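Local coordinates for unknown protein (Leishmania major, PDB 1R75) that is of unknown function but folds as an all-beta protein of the DUF1935 family, with two antiparallel sheets packed together, at residues Thr21-Lys26 / Tyr56-Glu61; Ile63-Val68 / Leu102-Val107; Ala67-Tyr72 / Arg124-Glu129. All blocks are in the same frame, centred on the assembly; numbering follows the deposited sequence.

Interaction 1. Residues Thr21-Lys26 / Tyr56-Glu61; sequences TFKNGK and YNDSKE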
loop_
_atom_site.group_PDB
_atom_site.type_symbol
_atom_site.label_atom_id
_atom_site.label_comp_id
_atom_site.label_asym_id
_atom_site.label_seq_id
_atom_site.Cartn_x
_atom_site.Cartn_y
_atom_site.Cartn_z
ATOM N N THR A 21 -12.453 5.467 10.344
ATOM C CA THR A 21 -12.795 6.843 10.004
ATOM C C THR A 21 -11.615 7.560 9.362
ATOM O O THR A 21 -10.515 7.613 9.919
ATOM C CB THR A 21 -13.337 7.618 11.228
ATOM O OG1 THR A 21 -14.510 6.959 11.741
ATOM C CG2 THR A 21 -13.852 9.022 10.808
ATOM N N PHE A 22 -11.875 8.110 8.180
ATOM C CA PHE A 22 -10.890 8.884 7.458
ATOM C C PHE A 22 -11.063 10.358 7.782
ATOM O O PHE A 22 -12.183 10.876 7.760
ATOM C CB PHE A 22 -11.025 8.632 5.953
ATOM C CG PHE A 22 -10.949 7.178 5.581
ATOM C CD1 PHE A 22 -9.844 6.422 5.944
ATOM C CD2 PHE A 22 -11.969 6.573 4.856
ATOM C CE1 PHE A 22 -9.752 5.066 5.603
ATOM C CE2 PHE A 22 -11.908 5.237 4.534
ATOM C CZ PHE A 22 -10.767 4.475 4.896
ATOM N N LYS A 23 -9.958 11.023 8.102
ATOM C CA LYS A 23 -9.964 12.453 8.395
ATOM C C LYS A 23 -9.928 13.334 7.144
ATOM O O LYS A 23 -10.656 14.329 7.068
ATOM C CB LYS A 23 -8.797 12.825 9.328
ATOM C CG LYS A 23 -8.701 11.963 10.606
ATOM C CD LYS A 23 -8.094 12.697 11.853
ATOM C CE LYS A 23 -8.730 12.148 13.180
ATOM N NZ LYS A 23 -7.896 12.375 14.394
ATOM N N ASN A 24 -9.105 12.993 6.155
ATOM C CA ASN A 24 -8.793 13.940 5.094
ATOM C C ASN A 24 -9.217 13.620 3.660
ATOM O O ASN A 24 -8.960 14.389 2.729
ATOM C CB ASN A 24 -7.286 14.162 5.130
ATOM C CG ASN A 24 -6.853 14.659 6.453
ATOM O OD1 ASN A 24 -7.536 15.525 7.026
ATOM N ND2 ASN A 24 -5.766 14.121 6.993
ATOM N N GLY A 25 -9.848 12.492 3.462
ATOM C CA GLY A 25 -10.143 12.066 2.125
ATOM C C GLY A 25 -10.711 10.686 2.202
ATOM O O GLY A 25 -11.035 10.227 3.259
ATOM N N LYS A 26 -10.870 10.038 1.052
ATOM C CA LYS A 26 -11.303 8.659 1.037
ATOM C C LYS A 26 -10.605 7.890 -0.073
ATOM O O LYS A 26 -10.281 8.445 -1.092
ATOM C CB LYS A 26 -12.807 8.546 0.832
ATOM C CG LYS A 26 -13.352 9.384 -0.248
ATOM C CD LYS A 26 -14.871 9.206 -0.331
ATOM C CE LYS A 26 -15.429 9.858 -1.594
ATOM N NZ LYS A 26 -16.673 9.163 -2.047
ATOM N N TYR A 56 -4.286 3.223 0.964
ATOM C CA TYR A 56 -4.779 4.589 0.993
ATOM C C TYR A 56 -3.982 5.367 2.048
ATOM O O TYR A 56 -3.790 4.873 3.156
ATOM C CB TYR A 56 -6.309 4.611 1.264
ATOM C CG TYR A 56 -6.804 5.982 1.608
ATOM C CD1 TYR A 56 -6.818 6.990 0.642
ATOM C CD2 TYR A 56 -7.212 6.295 2.886
ATOM C CE1 TYR A 56 -7.192 8.286 0.962
ATOM C CE2 TYR A 56 -7.591 7.589 3.225
ATOM C CZ TYR A 56 -7.616 8.549 2.259
ATOM O OH TYR A 56 -7.976 9.809 2.553
ATOM N N ASN A 57 -3.497 6.540 1.679
ATOM C CA ASN A 57 -2.719 7.409 2.535
ATOM C C ASN A 57 -3.679 8.577 2.927
ATOM O O ASN A 57 -4.073 9.377 2.070
ATOM C CB ASN A 57 -1.471 7.823 1.767
ATOM C CG ASN A 57 -0.626 8.908 2.506
ATOM O OD1 ASN A 57 -0.992 9.428 3.584
ATOM N ND2 ASN A 57 0.486 9.243 1.907
ATOM N N ASP A 58 -4.114 8.584 4.205
ATOM C CA ASP A 58 -4.987 9.637 4.747
ATOM C C ASP A 58 -4.229 10.898 5.290
ATOM O O ASP A 58 -4.821 11.789 5.883
ATOM C CB ASP A 58 -5.858 9.017 5.828
ATOM C CG ASP A 58 -7.075 9.861 6.167
ATOM O OD1 ASP A 58 -7.738 10.413 5.251
ATOM O OD2 ASP A 58 -7.407 9.990 7.353
ATOM N N SER A 59 -2.935 10.977 5.059
ATOM C CA SER A 59 -2.200 12.177 5.327
ATOM C C SER A 59 -2.343 13.208 4.241
ATOM O O SER A 59 -2.339 12.892 3.080
ATOM C CB SER A 59 -0.711 11.873 5.475
ATOM O OG SER A 59 -0.070 13.062 5.845
ATOM N N LYS A 60 -2.348 14.481 4.611
ATOM C CA LYS A 60 -2.278 15.560 3.617
ATOM C C LYS A 60 -0.870 15.856 3.236
ATOM O O LYS A 60 -0.653 16.467 2.197
ATOM C CB LYS A 60 -2.889 16.894 4.168
ATOM C CG LYS A 60 -4.342 16.771 4.591
ATOM C CD LYS A 60 -4.902 18.167 5.061
ATOM C CE LYS A 60 -5.520 18.127 6.449
ATOM N NZ LYS A 60 -4.595 17.714 7.562
ATOM N N GLU A 61 0.081 15.471 4.084
ATOM C CA GLU A 61 1.453 15.991 4.009
ATOM C C GLU A 61 2.571 15.007 3.783
ATOM O O GLU A 61 3.741 15.456 3.580
ATOM C CB GLU A 61 1.844 16.761 5.317
ATOM C CG GLU A 61 0.756 17.080 6.348
ATOM C CD GLU A 61 1.173 18.226 7.317
ATOM O OE1 GLU A 61 2.377 18.288 7.748
ATOM O OE2 GLU A 61 0.302 19.085 7.659
#
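Tyr56, the first residue of 56-61, turns an edge of its ring toward the face of Phe22. The centroids lie 5.1 Å apart and the planes stand at 74°, so this is a T-shaped pair. Its closest carbons are Phe22 CD1 and Tyr56 CE2, at 3.7 Å. Lys26 C lies over a face of the Tyr56 ring. Asn57 OD1 accepts from Ser59 N, an Asx turn. Asp58 carries most of the polar contact. Its CG is anti to its own backbone N (chi1 -162°), and this carries the carboxylate to the backbone of the 21-26 loop. Lys23 N donates to the syn lone pair of Asp58 OD2 at 2.9 Å. Asn24 N reaches Asp58 OD1 at 3.1 Å, also on the syn side but 27° out of the carboxylate plane. The contact is returned by Asn24 ND2, which donates to Asp58 O at 2.8 Å, with that oxygen close to the amide plane. Ser59 OG accepts from Glu61 N, an ST turn. Lys60 bends back so that its CE lies 3.3 Å from Asn24 OD1. One carboxylate held by two successive backbone amides thus fastens the loop before strand 33-36 to the turn after strand 52-57.

Interaction 2. Residues Ile63-Val68 / Leu102-Val107; sequences IIHVAV and LCEVDV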
loop_
_atom_site.group_PDB
_atom_site.type_symbol
_atom_site.label_atom_id
_atom_site.label_comp_id
_atom_site.label_asym_id
_atom_site.label_seq_id
_atom_site.Cartn_x
_atom_site.Cartn_y
_atom_site.Cartn_z
ATOM N N ILE A 63 4.374 11.420 1.974
ATOM C CA ILE A 63 4.495 10.342 0.991
ATOM C C ILE A 63 5.012 9.106 1.717
ATOM O O ILE A 63 5.959 9.205 2.524
ATOM C CB ILE A 63 5.344 10.715 -0.210
ATOM C CG1 ILE A 63 5.481 9.516 -1.150
ATOM C CG2 ILE A 63 6.683 11.137 0.126
ATOM C CD1 ILE A 63 6.204 9.914 -2.443
ATOM N N ILE A 64 4.344 7.985 1.489
ATOM C CA ILE A 64 4.603 6.741 2.247
ATOM C C ILE A 64 5.172 5.742 1.281
ATOM O O ILE A 64 4.672 5.610 0.169
ATOM C CB ILE A 64 3.361 6.216 2.926
ATOM C CG1 ILE A 64 2.817 7.270 3.934
ATOM C CG2 ILE A 64 3.614 4.800 3.547
ATOM C CD1 ILE A 64 1.519 6.966 4.454
ATOM N N HIS A 65 6.279 5.101 1.646
ATOM C CA HIS A 65 6.827 4.032 0.803
ATOM C C HIS A 65 6.599 2.737 1.527
ATOM O O HIS A 65 6.971 2.623 2.682
ATOM C CB HIS A 65 8.339 4.204 0.606
ATOM C CG HIS A 65 8.993 3.085 -0.147
ATOM N ND1 HIS A 65 9.937 2.252 0.421
ATOM C CD2 HIS A 65 8.808 2.628 -1.409
ATOM C CE1 HIS A 65 10.293 1.333 -0.455
ATOM N NE2 HIS A 65 9.642 1.552 -1.578
ATOM N N VAL A 66 5.963 1.771 0.882
ATOM C CA VAL A 66 5.629 0.519 1.535
ATOM C C VAL A 66 6.180 -0.624 0.696
ATOM O O VAL A 66 6.089 -0.609 -0.530
ATOM C CB VAL A 66 4.131 0.381 1.865
ATOM C CG1 VAL A 66 3.257 0.600 0.689
ATOM C CG2 VAL A 66 3.800 -1.010 2.561
ATOM N N ALA A 67 6.872 -1.546 1.338
ATOM C CA ALA A 67 7.257 -2.778 0.696
ATOM C C ALA A 67 6.884 -3.965 1.558
ATOM O O ALA A 67 7.118 -3.967 2.777
ATOM C CB ALA A 67 8.763 -2.846 0.429
ATOM N N VAL A 68 6.370 -5.004 0.893
ATOM C CA VAL A 68 5.850 -6.162 1.524
ATOM C C VAL A 68 6.520 -7.371 0.882
ATOM O O VAL A 68 6.671 -7.444 -0.322
ATOM C CB VAL A 68 4.345 -6.263 1.349
ATOM C CG1 VAL A 68 3.824 -7.578 1.904
ATOM C CG2 VAL A 68 3.587 -5.050 1.986
ATOM N N LEU A 102 9.038 -9.554 -3.349
ATOM C CA LEU A 102 9.009 -8.241 -2.777
ATOM C C LEU A 102 8.251 -7.321 -3.687
ATOM O O LEU A 102 8.563 -7.234 -4.896
ATOM C CB LEU A 102 10.429 -7.779 -2.565
ATOM C CG LEU A 102 10.591 -6.477 -1.809
ATOM C CD1 LEU A 102 10.184 -6.608 -0.409
ATOM C CD2 LEU A 102 12.089 -6.100 -1.933
ATOM N N CYS A 103 7.212 -6.696 -3.152
ATOM C CA CYS A 103 6.402 -5.704 -3.847
ATOM C C CYS A 103 6.355 -4.402 -3.133
ATOM O O CYS A 103 6.259 -4.338 -1.906
ATOM C CB CYS A 103 4.972 -6.148 -4.013
ATOM S SG CYS A 103 4.692 -7.669 -4.896
ATOM N N GLU A 104 6.504 -3.312 -3.884
ATOM C CA GLU A 104 6.671 -2.033 -3.251
ATOM C C GLU A 104 6.015 -0.944 -4.066
ATOM O O GLU A 104 5.999 -1.035 -5.336
ATOM C CB GLU A 104 8.127 -1.742 -3.029
ATOM C CG GLU A 104 8.917 -1.450 -4.217
ATOM C CD GLU A 104 10.446 -1.261 -3.893
ATOM O OE1 GLU A 104 10.827 -0.821 -2.774
ATOM O OE2 GLU A 104 11.276 -1.528 -4.798
ATOM N N VAL A 105 5.529 0.096 -3.379
ATOM C CA VAL A 105 4.863 1.204 -4.043
ATOM C C VAL A 105 5.039 2.441 -3.143
ATOM O O VAL A 105 5.199 2.342 -1.923
ATOM C CB VAL A 105 3.334 0.890 -4.340
ATOM C CG1 VAL A 105 2.516 0.900 -3.069
ATOM C CG2 VAL A 105 2.777 1.774 -5.471
ATOM N N ASP A 106 5.020 3.604 -3.766
ATOM C CA ASP A 106 4.868 4.855 -3.010
ATOM C C ASP A 106 3.457 5.395 -3.071
ATOM O O ASP A 106 2.861 5.345 -4.103
ATOM C CB ASP A 106 5.825 5.889 -3.598
ATOM C CG ASP A 106 7.254 5.451 -3.504
ATOM O OD1 ASP A 106 7.657 4.890 -2.450
ATOM O OD2 ASP A 106 8.075 5.603 -4.449
ATOM N N VAL A 107 2.934 5.954 -1.972
ATOM C CA VAL A 107 1.581 6.352 -1.912
ATOM C C VAL A 107 1.567 7.852 -1.481
ATOM O O VAL A 107 1.969 8.203 -0.353
ATOM C CB VAL A 107 0.792 5.569 -0.899
ATOM C CG1 VAL A 107 -0.697 5.870 -1.003
ATOM C CG2 VAL A 107 1.064 4.093 -1.020
#
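His65 and Glu104 meet by their side chains on the face of the sheet that also carries Ala67 and Asp106. His65 CG is anti to its backbone N (chi1 175°), which lays the imidazole across toward strand 100-107. His65 NE2 donates to Glu104 OE1 at 2.9 Å, but the bond is weak, with an angle of only 130° at the hydrogen. The oxygen lies at the ring edge, near its plane, while the carboxylate is turned well out of the ring plane. Glu104 CG sits between its backbone N and carbonyl carbon (chi1 71°), and the chain then runs extended to the histidine. Further along this face Ala67 CB touches Glu104 CB at 3.7 Å, and Leu102 CD1 lies 4.1 Å from Ala67 CB.

The other face is apolar. Val66 and Val105 lie side by side and point the same way, with their CG1 methyls 3.8 Å apart. Val107 CG2 is a more distant neighbour of Val66 CG1, at 4.5 Å. Phe55 of strand 52-57 packs on Val66 and Val107, and Phe115 of strand 112-117 on Val68, Cys103 and Val105. This face therefore looks into the protein, toward the other sheet.

Six backbone hydrogen bonds join the strands, two each at Ile64-Val107, Val66-Val105 and Val68-Cys103. The bond from Val66 N to Val105 O is 3.0 Å long and nearly straight. The regular alternation of hydrogen-bonded and non-hydrogen-bonded pairs is that of an antiparallel sheet, here the two inner strands of a four-stranded one.

Interaction 3. Residues Ala67-Tyr72 / Arg124-Glu129; sequences AVLFDY and RVDTLE
Ala67 faces both Asp126 and Thr127, because the antiparallel strands 67-71 and 124-129, with axes at 154°, slip by one residue there before Leu69 and Arg124 resume a regular hydrogen-bonded pair. Ala67 O accepts two bonds, from Asp126 N at 2.7 Å and from Thr127 N at 3.1 Å. Both donors approach from the same face of the carbonyl plane.

The side chains meet mainly around Leu69 and Asp126. Leu69 CD1 packs against Asp126 CB at 3.8 Å and lies 3.5 Å from Asp126 OD1. Asp126 CG is anti to its backbone N (chi1 175°), which sets the carboxylate beside the leucine methyl. Arg124 reaches the same methyl: the chain bends at chi3 (-77°) and brings NH1 to 3.8 Å from Leu69 CD1. The guanidinium approaches it obliquely. Thr127 CB lies against Ala67 CB at 4.1 Å, while Thr127 OG1 makes a weak hydrogen bond to Asp126 OD2. Leu102 of strand 100-107 extends this cluster, touching Leu69 and Asp126. On the opposite face of the sheet, Val68 CG1 approaches Arg124 O and also packs over a face of the Phe70 ring. Phe115 and Val116 of strand 112-117 touch Phe70 there. Two consecutive residues set against one on the neighbouring strand make a classic beta bulge, here joining strand 62-71 to the outermost strand 123-132.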
loop_
_atom_site.group_PDB
_atom_site.type_symbol
_atom_site.label_atom_id
_atom_site.label_comp_id
_atom_site.label_asym_id
_atom_site.label_seq_id
_atom_site.Cartn_x
_atom_site.Cartn_y
_atom_site.Cartn_z
ATOM N N ALA A 67 6.872 -1.546 1.338
ATOM C CA ALA A 67 7.257 -2.778 0.696
ATOM C C ALA A 67 6.884 -3.965 1.558
ATOM O O ALA A 67 7.118 -3.967 2.777
ATOM C CB ALA A 67 8.763 -2.846 0.429
ATOM N N VAL A 68 6.370 -5.004 0.893
ATOM C CA VAL A 68 5.850 -6.162 1.524
ATOM C C VAL A 68 6.520 -7.371 0.882
ATOM O O VAL A 68 6.671 -7.444 -0.322
ATOM C CB VAL A 68 4.345 -6.263 1.349
ATOM C CG1 VAL A 68 3.824 -7.578 1.904
ATOM C CG2 VAL A 68 3.587 -5.050 1.986
ATOM N N LEU A 69 6.913 -8.308 1.702
ATOM C CA LEU A 69 7.523 -9.542 1.272
ATOM C C LEU A 69 6.519 -10.651 1.438
ATOM O O LEU A 69 5.998 -10.856 2.550
ATOM C CB LEU A 69 8.644 -9.893 2.211
ATOM C CG LEU A 69 9.956 -9.252 2.143
ATOM C CD1 LEU A 69 10.620 -9.339 3.586
ATOM C CD2 LEU A 69 10.790 -9.974 1.004
ATOM N N PHE A 70 6.260 -11.367 0.360
ATOM C CA PHE A 70 5.297 -12.425 0.252
ATOM C C PHE A 70 6.016 -13.772 0.114
ATOM O O PHE A 70 7.126 -13.864 -0.493
ATOM C CB PHE A 70 4.373 -12.187 -0.916
ATOM C CG PHE A 70 3.522 -10.997 -0.821
ATOM C CD1 PHE A 70 2.211 -11.054 -0.292
ATOM C CD2 PHE A 70 3.937 -9.798 -1.456
ATOM C CE1 PHE A 70 1.419 -9.949 -0.261
ATOM C CE2 PHE A 70 3.101 -8.726 -1.458
ATOM C CZ PHE A 70 1.863 -8.782 -0.889
ATOM N N ASP A 71 5.523 -14.751 0.837
ATOM C CA ASP A 71 6.062 -16.092 0.793
ATOM C C ASP A 71 5.857 -16.753 -0.588
ATOM O O ASP A 71 4.983 -16.394 -1.381
ATOM C CB ASP A 71 5.452 -17.026 1.851
ATOM C CG ASP A 71 5.804 -16.651 3.262
ATOM O OD1 ASP A 71 6.706 -15.743 3.511
ATOM O OD2 ASP A 71 5.229 -17.286 4.199
ATOM N N TYR A 72 6.701 -17.763 -0.794
ATOM C CA TYR A 72 7.042 -18.384 -2.093
ATOM C C TYR A 72 5.783 -18.980 -2.684
ATOM O O TYR A 72 5.611 -19.035 -3.886
ATOM C CB TYR A 72 8.134 -19.488 -1.837
ATOM C CG TYR A 72 7.531 -20.786 -1.217
ATOM C CD1 TYR A 72 7.211 -21.894 -2.007
ATOM C CD2 TYR A 72 7.251 -20.872 0.162
ATOM C CE1 TYR A 72 6.643 -23.058 -1.451
ATOM C CE2 TYR A 72 6.634 -22.022 0.729
ATOM C CZ TYR A 72 6.349 -23.111 -0.086
ATOM O OH TYR A 72 5.759 -24.251 0.449
ATOM N N ARG A 124 4.771 -10.211 5.146
ATOM C CA ARG A 124 5.228 -9.317 6.231
ATOM C C ARG A 124 5.670 -8.000 5.659
ATOM O O ARG A 124 6.196 -7.929 4.567
ATOM C CB ARG A 124 6.347 -9.884 7.110
ATOM C CG ARG A 124 7.597 -10.178 6.481
ATOM C CD ARG A 124 8.488 -11.018 7.416
ATOM N NE ARG A 124 8.984 -10.050 8.355
ATOM C CZ ARG A 124 10.193 -9.459 8.255
ATOM N NH1 ARG A 124 11.075 -9.827 7.321
ATOM N NH2 ARG A 124 10.532 -8.505 9.107
ATOM N N VAL A 125 5.455 -6.947 6.415
ATOM C CA VAL A 125 6.049 -5.678 6.041
ATOM C C VAL A 125 7.556 -5.705 6.048
ATOM O O VAL A 125 8.200 -6.015 7.062
ATOM C CB VAL A 125 5.545 -4.550 6.880
ATOM C CG1 VAL A 125 6.336 -3.257 6.495
ATOM C CG2 VAL A 125 4.086 -4.406 6.720
ATOM N N ASP A 126 8.166 -5.324 4.925
ATOM C CA ASP A 126 9.595 -5.260 4.796
ATOM C C ASP A 126 10.096 -3.845 5.101
ATOM O O ASP A 126 11.065 -3.663 5.882
ATOM C CB ASP A 126 9.973 -5.638 3.386
ATOM C CG ASP A 126 11.431 -5.478 3.108
ATOM O OD1 ASP A 126 12.234 -6.209 3.731
ATOM O OD2 ASP A 126 11.863 -4.640 2.279
ATOM N N THR A 127 9.452 -2.841 4.506
ATOM C CA THR A 127 9.802 -1.416 4.752
ATOM C C THR A 127 8.552 -0.627 4.833
ATOM O O THR A 127 7.601 -0.857 4.052
ATOM C CB THR A 127 10.565 -0.839 3.504
ATOM O OG1 THR A 127 11.787 -1.535 3.317
ATOM C CG2 THR A 127 10.953 0.649 3.707
ATOM N N LEU A 128 8.474 0.284 5.798
ATOM C CA LEU A 128 7.377 1.182 5.869
ATOM C C LEU A 128 7.995 2.534 6.311
ATOM O O LEU A 128 8.559 2.609 7.424
ATOM C CB LEU A 128 6.385 0.689 6.804
ATOM C CG LEU A 128 5.000 1.233 6.754
ATOM C CD1 LEU A 128 4.403 1.591 5.427
ATOM C CD2 LEU A 128 4.055 0.196 7.455
ATOM N N GLU A 129 8.036 3.489 5.391
ATOM C CA GLU A 129 8.745 4.767 5.595
ATOM C C GLU A 129 7.919 5.936 5.107
ATOM O O GLU A 129 7.140 5.796 4.167
ATOM C CB GLU A 129 10.036 4.775 4.778
ATOM C CG GLU A 129 11.036 5.799 5.241
ATOM C CD GLU A 129 12.346 5.167 5.741
ATOM O OE1 GLU A 129 12.743 4.075 5.173
ATOM O OE2 GLU A 129 12.961 5.756 6.705
#

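From the N terminus, interaction 1 comes first. It closes a loop of 29 residues that holds strands 33-36 and 42-47 and most of strand 52-57, and is in series with the other two. Interactions 2 and 3 both start from strand 62-71 and share Ala67 and Val68. The loop closed by interaction 2 (69-101) ends before that of interaction 3 (73-123), so the two overlap. Their partners, strands 100-107 and 123-132, flank strand 62-71. Interaction 1 still touches interaction 2, where Asn57 ND2 probably bonds to Val107 O and so ties the five-stranded sheet to the four-stranded one. Interactions 1 and 3 do not touch.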